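DMATS type aromatic prenyltransferase (Micromonospora olivasterospora, PDB 6ZRX) probably catalyses transfer of a dimethylallyl group to tryptophan, both held inside an ABBA barrel. Local coordinates at residues F67-P72 with P337-T342; L75-E80 with C133-R138; D193-F198 with V210-T215; A237-F242 with Y274-P279. One frame throughout, in Å; residues are numbered along the deposited sequence. Where two conformers were deposited one is given.

Interaction 1 of 4, residues F67-P72 with P337-T342; sequences FNEAEP and PRPGVT
At the seam of the ABBA barrel, where the last strand returns to pair antiparallel with the first, Phe67 meets Val341. Phe67 N donates to Val341 O at 2.8 Å, whereas the return bond from Val341 N to Phe67 O is weak, at 3.4 Å. The same Val341 O lies in the plane of the Phe67 ring, at its CD2 edge. Gly340 suits its place because any CB would collide with Phe67 O; instead its CA offers a C-H to that oxygen, 3.4 Å away. Past the strand ends the contact turns polar. With CG anti to its own carbonyl carbon (chi1 -52°), Asn68 gives ND2 to Pro72 O at 3.0 Å, the acceptor lying in the amide plane, a bond that spans the turn; ND2 also bonds Thr74 OG1. Its OD1 takes a water proton at 3.0 Å, and that water sits in the guanidinium plane of Arg338, accepting from NH1 at 2.9 Å. Glu71 OE1 approaches Arg338 NE only at 3.9 Å and well out of the guanidinium plane, so charge alone acts there; its stronger partner is Arg138. Glu69 crosses Pro339 nearly at right angles, Glu69 OE2 lying 3.8 Å from Pro339 CG. Leu298 of helix 287-300 packs on both Phe67 and Val341, while strand 327-334 flanks strand 340-346, with Arg333 bonding to Phe67 O and Thr342 OG1.

Interaction 2 of 4, residues L75-E80 with C133-R138; sequences LRILGE and CSLVFR. With 6C7 (S-(3-methylbut-2-en-1-yl) trihydrogen thiodiphosphate), chain E.
Backbone bonding between Leu75-Gly79 and Cys133-Phe137, neighbouring strands of the ABBA barrel wall, is regular and antiparallel, with the short strand axes 4.5 Å apart. Leu75 with Phe137, Ile77 with Leu135 and Gly79 with Cys133 are hydrogen-bonded pairs, each joined in both directions; Ile77 N reaches Leu135 O at 2.9 Å. Apolar contacts gather on the face of Ile77, Leu135 and Phe137. Ile77 CD1 comes to the edge of the Phe137 ring, in its plane and 3.7 Å from CE2, and lies 4.3 Å from Leu135 CD1; branched and aromatic groups suit this buried face. On the other face, Arg76 CG packs beside Val136 CG1 at 4.0 Å. Ligand contacts lie on this face too, where Arg76 and Leu78 line the thiodiphosphate pocket. Bends at chi2 (92°) and chi3 (57°) swing the Arg76 guanidinium onto the ligand: NH1 donates to O6 at 2.9 Å and NH2 to the bridging O2 at 3.1 Å. Ser64 OG bonds Arg76 NE, which together with the ligand bonds restrains the guanidinium. Leu78 CD2 touches prenyl carbon C14 at 3.7 Å, and Leu78 also touches the bound tryptophan. Strands 61-68 and 144-149 flank this pair, and helices 6-21, 26-36 and 88-106 pack on its apolar face.

Interaction 3 of 4, residues D193-F198 with V210-T215; sequences DRLTFF and VKLYLT. With 6C7 (S-(3-methylbut-2-en-1-yl) trihydrogen thiodiphosphate), chain E.
Phe197 and Tyr213 share one first torsion, CG anti to the carbonyl carbon (chi1 -56° and -62°); on the ligand-facing side of a beta hairpin in the ABBA barrel this turns the two rings against each other. There they form a T-shaped pair, the edge of Phe197 toward the face of Tyr213, with planes at 81° and centroids 5.8 Å apart. The two lie opposite each other because of a classic beta bulge: Thr196 and Phe197 both face Tyr213, whose O accepts from Thr196 N at 3.0 Å while its N donates to Phe197 O. Flat aromatic faces suit the prenyl tail. Methyl C13 lies over one face of Phe197, 3.8 Å from CD1, and 3.4 Å from Tyr213 CE2. Lys211, in one of its two modelled conformers, reaches diphosphate oxygen O5 with NZ at 2.7 Å. Replacing Tyr213 by an alanine would probably leave the Phe197 edge without its aromatic face, open a gap beside C13 and deprive Lys146 of a hydroxyl partner. On the other side of the sheet, Leu195 CD2 meets Leu214 CD1 at 3.7 Å and Leu212 CD2 close by, leucines suited to packing under helices 159-169 and 173-182. Beside the bulge, Thr196 OG1 and Thr215 OG1 are hydrogen-bonded at 3.1 Å, and either could be the donor.

Interaction 4 of 4, residues A237-F242 with Y274-P279; sequences AEIEEF and YSIYVP. With 6C7 (S-(3-methylbut-2-en-1-yl) trihydrogen thiodiphosphate), chain E.
Apolar contacts alone join Ile239 and Phe242 of the outer helix to Tyr274, Ile276 and Val278 of the barrel strand. The two segment axes run 10.1 Å apart at 19°, close to parallel, as an ABBA barrel lays its helices over its strands. Ile239 CD1 comes in at the edge of the Tyr274 ring, 4.0 Å from CE2. Ile276 CG2 sits between the two helix residues, 4.2 Å from both Ile239 CD1 and Phe242 CD1. Phe242, its CG anti to the backbone N (chi1 -171°), extends toward the strand and sets its ring edge against Val278, CE1 to CG2 at 3.8 Å. Backbone bonding stays within the helix: Phe242 N donates to Glu238 O at 3.0 Å. The polar contacts described here lie on the opposite side of the strand, where Tyr277 points into the barrel. Its CE2 lies 3.6 Å from carbon C10 of the thiodiphosphate 6C7, and its hydroxyl is hydrogen-bonded to Ser261 OG and probably to Lys211 NZ. With a phenylalanine in its place, Ser261 and Lys211 would probably lose that shared hydroxyl, and the lysine would be freer to shift beside the thiodiphosphate. Outward, Ile276, Val278 and the ring of Tyr274 offer carbon to the helix; inward, the hydroxyl of Tyr277 serves the pocket. With no hydrogen bond crossing from helix to strand, the hold between them rests on shape and exclusion of water.

Overall arrangement
All four contacts belong to one antiparallel barrel sheet and its helical coat. Interactions 2, 3 and 4 are buried, whereas interaction 1 is only partly so and reaches solvent at its turn, where water and charges replace backbone pairing. Interactions 1 and 2 touch through the salt bridge from Glu71 to Arg138, their first segments lying on neighbouring strands. Interactions 3 and 4 meet where Lys211 approaches Tyr277. Interactions 2, 3 and 4 border the thiodiphosphate from different parts of the wall, with arginine and lysine at the phosphates and aromatic or leucine groups along the prenyl tail. Interaction 4 differs in joining helix to strand without any hydrogen bond.

Interaction 1 of 4, residues F67-P72 with P337-T342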
# COMPACT_ATOMS: atom_id res chain seq x y z
N PHE A 67 -11.85 -4.46 4.15
CA PHE A 67 -12.98 -5.20 4.75
C PHE A 67 -12.44 -5.97 5.95
O PHE A 67 -11.39 -6.65 5.80
CB PHE A 67 -13.66 -6.08 3.70
CG PHE A 67 -14.29 -5.30 2.58
CD1 PHE A 67 -15.56 -4.76 2.72
CD2 PHE A 67 -13.61 -5.09 1.39
CE1 PHE A 67 -16.14 -4.03 1.69
CE2 PHE A 67 -14.19 -4.36 0.36
CZ PHE A 67 -15.45 -3.83 0.52
N ASN A 68 -13.10 -5.83 7.10
CA ASN A 68 -12.68 -6.36 8.42
C ASN A 68 -13.74 -7.34 8.94
O ASN A 68 -14.92 -7.20 8.57
CB ASN A 68 -12.49 -5.23 9.44
CG ASN A 68 -11.58 -4.13 8.95
OD1 ASN A 68 -10.43 -4.38 8.59
ND2 ASN A 68 -12.08 -2.90 8.94
N GLU A 69 -13.33 -8.27 9.79
CA GLU A 69 -14.20 -9.37 10.30
C GLU A 69 -15.16 -8.83 11.37
O GLU A 69 -16.32 -9.29 11.38
CB GLU A 69 -13.34 -10.51 10.84
CG GLU A 69 -12.40 -11.09 9.80
CD GLU A 69 -11.76 -12.42 10.17
OE1 GLU A 69 -11.43 -13.18 9.24
OE2 GLU A 69 -11.59 -12.68 11.38
N ALA A 70 -14.71 -7.89 12.22
CA ALA A 70 -15.39 -7.49 13.49
C ALA A 70 -15.66 -5.98 13.58
O ALA A 70 -16.15 -5.55 14.65
CB ALA A 70 -14.56 -7.97 14.66
N GLU A 71 -15.38 -5.18 12.53
CA GLU A 71 -15.76 -3.73 12.49
C GLU A 71 -16.08 -3.33 11.05
O GLU A 71 -15.75 -4.05 10.11
CB GLU A 71 -14.67 -2.87 13.14
CG GLU A 71 -13.39 -2.71 12.32
CD GLU A 71 -12.30 -1.90 13.02
OE1 GLU A 71 -11.80 -2.36 14.07
OE2 GLU A 71 -11.97 -0.80 12.53
N PRO A 72 -16.78 -2.19 10.82
CA PRO A 72 -17.07 -1.73 9.47
C PRO A 72 -15.78 -1.50 8.67
O PRO A 72 -14.69 -1.44 9.24
CB PRO A 72 -17.86 -0.43 9.66
CG PRO A 72 -18.42 -0.55 11.08
CD PRO A 72 -17.34 -1.29 11.85
N PRO A 337 -2.94 -7.68 13.21
CA PRO A 337 -4.01 -7.43 14.18
C PRO A 337 -5.46 -7.53 13.68
O PRO A 337 -6.32 -7.73 14.52
CB PRO A 337 -3.73 -5.97 14.58
CG PRO A 337 -3.19 -5.33 13.30
CD PRO A 337 -2.51 -6.44 12.54
N ARG A 338 -5.71 -7.39 12.37
CA ARG A 338 -7.07 -7.24 11.78
C ARG A 338 -7.13 -7.88 10.39
O ARG A 338 -6.97 -7.20 9.38
CB ARG A 338 -7.44 -5.75 11.73
CG ARG A 338 -8.88 -5.45 12.13
CD ARG A 338 -9.13 -3.95 12.30
NE ARG A 338 -8.17 -3.35 13.23
CZ ARG A 338 -7.22 -2.47 12.92
NH1 ARG A 338 -7.07 -2.03 11.68
NH2 ARG A 338 -6.42 -2.02 13.87
N PRO A 339 -7.38 -9.21 10.29
CA PRO A 339 -7.37 -9.89 8.99
C PRO A 339 -8.58 -9.54 8.12
O PRO A 339 -9.57 -9.06 8.66
CB PRO A 339 -7.38 -11.38 9.37
CG PRO A 339 -8.09 -11.41 10.72
CD PRO A 339 -7.70 -10.12 11.40
N GLY A 340 -8.48 -9.79 6.81
CA GLY A 340 -9.57 -9.56 5.84
C GLY A 340 -9.08 -9.38 4.41
O GLY A 340 -7.99 -9.88 4.07
N VAL A 341 -9.88 -8.70 3.57
CA VAL A 341 -9.56 -8.44 2.14
C VAL A 341 -9.57 -6.92 1.94
O VAL A 341 -10.48 -6.25 2.47
CB VAL A 341 -10.55 -9.17 1.20
CG1 VAL A 341 -10.38 -8.74 -0.25
CG2 VAL A 341 -10.43 -10.68 1.32
N THR A 342 -8.58 -6.41 1.23
CA THR A 342 -8.48 -4.97 0.88
C THR A 342 -8.57 -4.83 -0.63
O THR A 342 -7.93 -5.62 -1.36
CB THR A 342 -7.20 -4.32 1.42
OG1 THR A 342 -7.14 -4.58 2.82
CG2 THR A 342 -7.15 -2.82 1.19
O HOH W 1 -8.48 -2.13 9.13

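Interaction 2 of 4, residues L75-E80 with C133-R138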
# COMPACT_ATOMS: atom_id res chain seq x y z
N LEU A 75 -11.24 2.95 5.51
CA LEU A 75 -10.85 3.77 4.33
C LEU A 75 -9.41 4.24 4.54
O LEU A 75 -9.13 4.74 5.63
CB LEU A 75 -11.83 4.96 4.22
CG LEU A 75 -11.53 5.98 3.12
CD1 LEU A 75 -11.62 5.34 1.74
CD2 LEU A 75 -12.49 7.16 3.21
N ARG A 76 -8.56 4.09 3.53
CA ARG A 76 -7.17 4.57 3.62
C ARG A 76 -6.82 5.36 2.36
O ARG A 76 -7.42 5.09 1.29
CB ARG A 76 -6.19 3.43 3.86
CG ARG A 76 -6.57 2.51 5.02
CD ARG A 76 -7.41 1.32 4.58
NE ARG A 76 -6.66 0.63 3.57
CZ ARG A 76 -5.66 -0.21 3.80
NH1 ARG A 76 -5.34 -0.55 5.04
NH2 ARG A 76 -5.00 -0.74 2.78
N ILE A 77 -5.91 6.31 2.51
CA ILE A 77 -5.29 7.06 1.40
C ILE A 77 -3.79 6.82 1.50
O ILE A 77 -3.23 7.14 2.54
CB ILE A 77 -5.60 8.57 1.48
CG1 ILE A 77 -7.11 8.84 1.51
CG2 ILE A 77 -4.91 9.31 0.33
CD1 ILE A 77 -7.46 10.24 1.91
N LEU A 78 -3.17 6.30 0.44
CA LEU A 78 -1.71 6.26 0.26
C LEU A 78 -1.30 7.47 -0.56
O LEU A 78 -1.99 7.78 -1.54
CB LEU A 78 -1.32 4.97 -0.47
CG LEU A 78 0.14 4.86 -0.88
CD1 LEU A 78 1.02 4.61 0.33
CD2 LEU A 78 0.34 3.77 -1.92
N GLY A 79 -0.23 8.16 -0.20
CA GLY A 79 0.23 9.24 -1.08
C GLY A 79 1.50 9.90 -0.64
O GLY A 79 2.13 9.43 0.32
N GLU A 80 1.87 10.95 -1.37
CA GLU A 80 3.07 11.76 -1.08
C GLU A 80 2.78 13.23 -1.38
O GLU A 80 1.87 13.53 -2.21
CB GLU A 80 4.27 11.24 -1.87
CG GLU A 80 4.12 11.32 -3.38
CD GLU A 80 5.33 10.83 -4.12
OE1 GLU A 80 6.39 10.79 -3.51
OE2 GLU A 80 5.21 10.47 -5.32
N CYS A 133 3.29 8.03 2.82
CA CYS A 133 2.50 7.77 4.03
C CYS A 133 1.10 7.30 3.67
O CYS A 133 0.68 7.44 2.49
CB CYS A 133 2.43 9.00 4.89
SG CYS A 133 1.54 10.34 4.08
N SER A 134 0.43 6.72 4.65
CA SER A 134 -0.97 6.28 4.59
C SER A 134 -1.74 7.00 5.68
O SER A 134 -1.21 7.09 6.80
CB SER A 134 -1.07 4.78 4.72
OG SER A 134 -2.43 4.36 4.77
N LEU A 135 -2.89 7.55 5.31
CA LEU A 135 -3.92 8.11 6.22
C LEU A 135 -4.97 7.03 6.41
O LEU A 135 -5.50 6.55 5.39
CB LEU A 135 -4.53 9.37 5.58
CG LEU A 135 -3.53 10.44 5.17
CD1 LEU A 135 -4.21 11.53 4.35
CD2 LEU A 135 -2.84 11.05 6.37
N VAL A 136 -5.20 6.60 7.65
CA VAL A 136 -6.06 5.43 7.95
C VAL A 136 -7.28 5.91 8.75
O VAL A 136 -7.09 6.48 9.83
CB VAL A 136 -5.27 4.33 8.68
CG1 VAL A 136 -6.14 3.12 9.00
CG2 VAL A 136 -4.04 3.91 7.90
N PHE A 137 -8.48 5.67 8.20
CA PHE A 137 -9.78 6.15 8.72
C PHE A 137 -10.63 4.94 9.11
O PHE A 137 -11.43 4.48 8.29
CB PHE A 137 -10.48 7.03 7.69
CG PHE A 137 -9.65 8.17 7.17
CD1 PHE A 137 -9.23 9.18 8.03
CD2 PHE A 137 -9.29 8.24 5.84
CE1 PHE A 137 -8.47 10.23 7.55
CE2 PHE A 137 -8.52 9.30 5.36
CZ PHE A 137 -8.10 10.28 6.22
N ARG A 138 -10.40 4.43 10.31
CA ARG A 138 -11.20 3.33 10.91
C ARG A 138 -12.52 3.90 11.42
O ARG A 138 -12.55 5.07 11.88
CB ARG A 138 -10.43 2.67 12.05
CG ARG A 138 -9.22 1.88 11.61
CD ARG A 138 -8.46 1.39 12.81
NE ARG A 138 -9.24 0.44 13.61
CZ ARG A 138 -8.97 0.11 14.87
NH1 ARG A 138 -9.74 -0.76 15.50
NH2 ARG A 138 -7.94 0.65 15.50
O4 6C7 E . -2.41 -4.12 4.80
P1 6C7 E . -2.27 -2.70 5.33
O6 6C7 E . -3.41 -2.30 6.23
O5 6C7 E . -0.92 -2.43 5.96
O2 6C7 E . -2.39 -1.80 4.01
P3 6C7 E . -1.41 -0.86 3.17
O8 6C7 E . -2.21 -0.32 2.03
O7 6C7 E . -0.84 0.14 4.13
S9 6C7 E . 0.11 -1.99 2.36
C10 6C7 E . -0.10 -1.83 0.56
C11 6C7 E . 0.54 -0.59 0.04
C12 6C7 E . 1.81 -0.46 -0.33
C13 6C7 E . 2.84 -1.54 -0.18
C14 6C7 E . 2.34 0.81 -0.93

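Interaction 3 of 4, residues D193-F198 with V210-T215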
# COMPACT_ATOMS: atom_id res chain seq x y z
N ASP A 193 13.81 -11.11 -5.56
CA ASP A 193 13.09 -10.76 -4.31
C ASP A 193 13.64 -9.43 -3.81
O ASP A 193 14.77 -9.40 -3.28
CB ASP A 193 13.23 -11.89 -3.28
CG ASP A 193 12.45 -13.15 -3.65
OD1 ASP A 193 11.45 -13.04 -4.39
OD2 ASP A 193 12.86 -14.24 -3.20
N ARG A 194 12.88 -8.35 -3.99
CA ARG A 194 13.32 -6.97 -3.69
C ARG A 194 12.67 -6.48 -2.39
O ARG A 194 11.44 -6.68 -2.24
CB ARG A 194 12.98 -6.04 -4.86
CG ARG A 194 13.68 -6.41 -6.17
CD ARG A 194 15.02 -5.72 -6.33
NE ARG A 194 14.85 -4.29 -6.57
CZ ARG A 194 14.77 -3.71 -7.77
NH1 ARG A 194 14.85 -4.42 -8.88
NH2 ARG A 194 14.61 -2.40 -7.84
N LEU A 195 13.47 -5.89 -1.50
CA LEU A 195 13.00 -5.19 -0.27
C LEU A 195 12.47 -3.81 -0.68
O LEU A 195 13.27 -2.89 -0.85
CB LEU A 195 14.18 -5.07 0.71
CG LEU A 195 14.77 -6.39 1.21
CD1 LEU A 195 16.20 -6.20 1.69
CD2 LEU A 195 13.91 -6.98 2.31
N THR A 196 11.14 -3.68 -0.85
CA THR A 196 10.52 -2.54 -1.58
C THR A 196 9.90 -1.52 -0.61
O THR A 196 9.93 -0.32 -0.97
CB THR A 196 9.53 -3.06 -2.61
OG1 THR A 196 8.70 -4.00 -1.95
CG2 THR A 196 10.21 -3.72 -3.79
N PHE A 197 9.35 -1.94 0.53
CA PHE A 197 8.79 -1.00 1.55
C PHE A 197 9.14 -1.46 2.97
O PHE A 197 9.11 -2.66 3.25
CB PHE A 197 7.27 -0.86 1.39
CG PHE A 197 6.84 -0.42 0.02
CD1 PHE A 197 6.54 -1.36 -0.96
CD2 PHE A 197 6.78 0.92 -0.31
CE1 PHE A 197 6.16 -0.96 -2.23
CE2 PHE A 197 6.41 1.32 -1.59
CZ PHE A 197 6.10 0.38 -2.54
N PHE A 198 9.44 -0.49 3.82
CA PHE A 198 9.63 -0.64 5.28
C PHE A 198 8.63 0.29 5.95
O PHE A 198 8.79 1.51 5.83
CB PHE A 198 11.08 -0.33 5.64
CG PHE A 198 11.43 -0.56 7.08
CD1 PHE A 198 11.12 0.38 8.05
CD2 PHE A 198 12.07 -1.73 7.48
CE1 PHE A 198 11.45 0.16 9.38
CE2 PHE A 198 12.40 -1.94 8.81
CZ PHE A 198 12.08 -1.00 9.75
N VAL A 210 7.10 -3.66 12.58
CA VAL A 210 7.54 -3.31 11.20
C VAL A 210 6.82 -4.22 10.21
O VAL A 210 6.79 -5.45 10.42
CB VAL A 210 9.06 -3.39 11.03
CG1 VAL A 210 9.48 -3.31 9.57
CG2 VAL A 210 9.76 -2.31 11.84
N LYS A 211 6.27 -3.62 9.16
CA LYS A 211 5.71 -4.34 8.00
C LYS A 211 6.72 -4.24 6.87
O LYS A 211 6.82 -3.16 6.25
CB LYS A 211 4.35 -3.76 7.63
CG LYS A 211 3.21 -4.11 8.58
CD LYS A 211 1.84 -4.02 7.96
CE LYS A 211 1.66 -4.96 6.78
NZ LYS A 211 0.33 -4.79 6.14
N LEU A 212 7.43 -5.34 6.60
CA LEU A 212 8.44 -5.40 5.52
C LEU A 212 7.77 -6.01 4.30
O LEU A 212 7.18 -7.11 4.43
CB LEU A 212 9.63 -6.26 6.00
CG LEU A 212 10.79 -6.37 5.02
CD1 LEU A 212 11.40 -5.00 4.73
CD2 LEU A 212 11.84 -7.33 5.54
N TYR A 213 7.83 -5.32 3.16
CA TYR A 213 7.22 -5.73 1.88
C TYR A 213 8.31 -6.21 0.94
O TYR A 213 9.31 -5.47 0.76
CB TYR A 213 6.45 -4.59 1.23
CG TYR A 213 5.30 -4.05 2.05
CD1 TYR A 213 5.53 -3.34 3.21
CD2 TYR A 213 4.00 -4.25 1.65
CE1 TYR A 213 4.48 -2.83 3.96
CE2 TYR A 213 2.94 -3.75 2.39
CZ TYR A 213 3.18 -3.04 3.55
OH TYR A 213 2.15 -2.55 4.29
N LEU A 214 8.11 -7.40 0.36
CA LEU A 214 9.01 -8.00 -0.65
C LEU A 214 8.25 -8.07 -1.98
O LEU A 214 7.12 -8.57 -1.98
CB LEU A 214 9.41 -9.41 -0.19
CG LEU A 214 10.67 -9.51 0.65
CD1 LEU A 214 10.59 -8.64 1.91
CD2 LEU A 214 10.94 -10.96 1.03
N THR A 215 8.87 -7.59 -3.05
CA THR A 215 8.35 -7.72 -4.43
C THR A 215 9.02 -8.94 -5.07
O THR A 215 10.27 -8.96 -5.13
CB THR A 215 8.56 -6.45 -5.25
OG1 THR A 215 7.90 -5.39 -4.56
CG2 THR A 215 8.02 -6.57 -6.66
O4 6C7 E . -2.41 -4.12 4.80
P1 6C7 E . -2.27 -2.70 5.33
O6 6C7 E . -3.41 -2.30 6.23
O5 6C7 E . -0.92 -2.43 5.96
O2 6C7 E . -2.39 -1.80 4.01
P3 6C7 E . -1.41 -0.86 3.17
O8 6C7 E . -2.21 -0.32 2.03
O7 6C7 E . -0.84 0.14 4.13
S9 6C7 E . 0.11 -1.99 2.36
C10 6C7 E . -0.10 -1.83 0.56
C11 6C7 E . 0.54 -0.59 0.04
C12 6C7 E . 1.81 -0.46 -0.33
C13 6C7 E . 2.84 -1.54 -0.18
C14 6C7 E . 2.34 0.81 -0.93

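Interaction 4 of 4, residues A237-F242 with Y274-P279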
# COMPACT_ATOMS: atom_id res chain seq x y z
N ALA A 237 -2.22 -23.38 0.35
CA ALA A 237 -3.38 -23.68 -0.52
C ALA A 237 -4.28 -22.44 -0.61
O ALA A 237 -4.72 -22.11 -1.73
CB ALA A 237 -4.15 -24.88 -0.00
N GLU A 238 -4.51 -21.76 0.53
CA GLU A 238 -5.37 -20.56 0.61
C GLU A 238 -4.72 -19.44 -0.20
O GLU A 238 -5.43 -18.77 -0.96
CB GLU A 238 -5.59 -20.12 2.06
CG GLU A 238 -6.58 -18.99 2.18
CD GLU A 238 -6.88 -18.55 3.60
OE1 GLU A 238 -6.40 -19.21 4.54
OE2 GLU A 238 -7.60 -17.55 3.76
N ILE A 239 -3.40 -19.25 -0.05
CA ILE A 239 -2.67 -18.15 -0.74
C ILE A 239 -2.72 -18.44 -2.24
O ILE A 239 -2.99 -17.50 -3.01
CB ILE A 239 -1.22 -18.01 -0.24
CG1 ILE A 239 -1.15 -17.80 1.28
CG2 ILE A 239 -0.49 -16.91 -1.00
CD1 ILE A 239 -1.79 -16.54 1.76
N GLU A 240 -2.49 -19.70 -2.63
CA GLU A 240 -2.53 -20.12 -4.05
C GLU A 240 -3.93 -19.88 -4.61
O GLU A 240 -4.03 -19.42 -5.75
CB GLU A 240 -2.11 -21.59 -4.20
CG GLU A 240 -2.09 -22.06 -5.65
CD GLU A 240 -1.32 -23.35 -5.91
OE1 GLU A 240 -0.39 -23.66 -5.14
OE2 GLU A 240 -1.67 -24.05 -6.89
N GLU A 241 -4.97 -20.20 -3.82
CA GLU A 241 -6.39 -20.07 -4.23
C GLU A 241 -6.72 -18.59 -4.48
O GLU A 241 -7.38 -18.31 -5.49
CB GLU A 241 -7.32 -20.71 -3.19
CG GLU A 241 -7.41 -22.23 -3.34
CD GLU A 241 -8.09 -22.94 -2.19
OE1 GLU A 241 -8.11 -24.19 -2.21
OE2 GLU A 241 -8.61 -22.26 -1.28
N PHE A 242 -6.27 -17.70 -3.60
CA PHE A 242 -6.43 -16.22 -3.74
C PHE A 242 -5.76 -15.76 -5.05
O PHE A 242 -6.42 -15.04 -5.83
CB PHE A 242 -5.87 -15.50 -2.52
CG PHE A 242 -6.18 -14.03 -2.47
CD1 PHE A 242 -5.30 -13.10 -3.03
CD2 PHE A 242 -7.35 -13.56 -1.89
CE1 PHE A 242 -5.59 -11.74 -2.99
CE2 PHE A 242 -7.63 -12.20 -1.85
CZ PHE A 242 -6.74 -11.30 -2.40
N TYR A 274 1.10 -12.14 7.71
CA TYR A 274 1.44 -12.17 6.27
C TYR A 274 0.26 -11.60 5.49
O TYR A 274 -0.89 -11.92 5.84
CB TYR A 274 1.76 -13.59 5.79
CG TYR A 274 2.07 -13.66 4.32
CD1 TYR A 274 3.30 -13.26 3.82
CD2 TYR A 274 1.11 -14.09 3.41
CE1 TYR A 274 3.58 -13.31 2.46
CE2 TYR A 274 1.37 -14.14 2.05
CZ TYR A 274 2.61 -13.75 1.57
OH TYR A 274 2.87 -13.80 0.23
N SER A 275 0.54 -10.77 4.50
CA SER A 275 -0.44 -10.31 3.48
C SER A 275 0.14 -10.52 2.10
O SER A 275 1.37 -10.36 1.94
CB SER A 275 -0.87 -8.88 3.70
OG SER A 275 -1.39 -8.70 5.01
N ILE A 276 -0.71 -10.89 1.14
CA ILE A 276 -0.35 -11.03 -0.29
C ILE A 276 -1.13 -9.96 -1.05
O ILE A 276 -2.32 -9.80 -0.78
CB ILE A 276 -0.60 -12.48 -0.80
CG1 ILE A 276 -0.33 -12.63 -2.30
CG2 ILE A 276 -1.98 -12.98 -0.44
CD1 ILE A 276 1.12 -12.49 -2.67
N TYR A 277 -0.45 -9.24 -1.92
CA TYR A 277 -1.01 -8.14 -2.75
C TYR A 277 -0.89 -8.55 -4.21
O TYR A 277 0.24 -8.66 -4.71
CB TYR A 277 -0.31 -6.82 -2.45
CG TYR A 277 -0.22 -6.48 -0.99
CD1 TYR A 277 0.71 -7.10 -0.18
CD2 TYR A 277 -1.09 -5.58 -0.40
CE1 TYR A 277 0.79 -6.83 1.17
CE2 TYR A 277 -1.02 -5.30 0.95
CZ TYR A 277 -0.08 -5.93 1.74
OH TYR A 277 -0.00 -5.65 3.08
N VAL A 278 -2.02 -8.79 -4.87
CA VAL A 278 -2.08 -9.13 -6.31
C VAL A 278 -2.38 -7.85 -7.08
O VAL A 278 -3.41 -7.22 -6.83
CB VAL A 278 -3.14 -10.21 -6.58
CG1 VAL A 278 -3.18 -10.58 -8.05
CG2 VAL A 278 -2.91 -11.43 -5.70
N PRO A 279 -1.51 -7.44 -8.04
CA PRO A 279 -1.78 -6.28 -8.90
C PRO A 279 -2.74 -6.68 -10.02
O PRO A 279 -2.34 -6.74 -11.18
CB PRO A 279 -0.38 -5.91 -9.41
CG PRO A 279 0.29 -7.26 -9.53
CD PRO A 279 -0.21 -8.05 -8.34
O4 6C7 E . -2.41 -4.12 4.80
P1 6C7 E . -2.27 -2.70 5.33
O6 6C7 E . -3.41 -2.30 6.23
O5 6C7 E . -0.92 -2.43 5.96
O2 6C7 E . -2.39 -1.80 4.01
P3 6C7 E . -1.41 -0.86 3.17
O8 6C7 E . -2.21 -0.32 2.03
O7 6C7 E . -0.84 0.14 4.13
S9 6C7 E . 0.11 -1.99 2.36
C10 6C7 E . -0.10 -1.83 0.56
C11 6C7 E . 0.54 -0.59 0.04
C12 6C7 E . 1.81 -0.46 -0.33
C13 6C7 E . 2.84 -1.54 -0.18
C14 6C7 E . 2.34 0.81 -0.93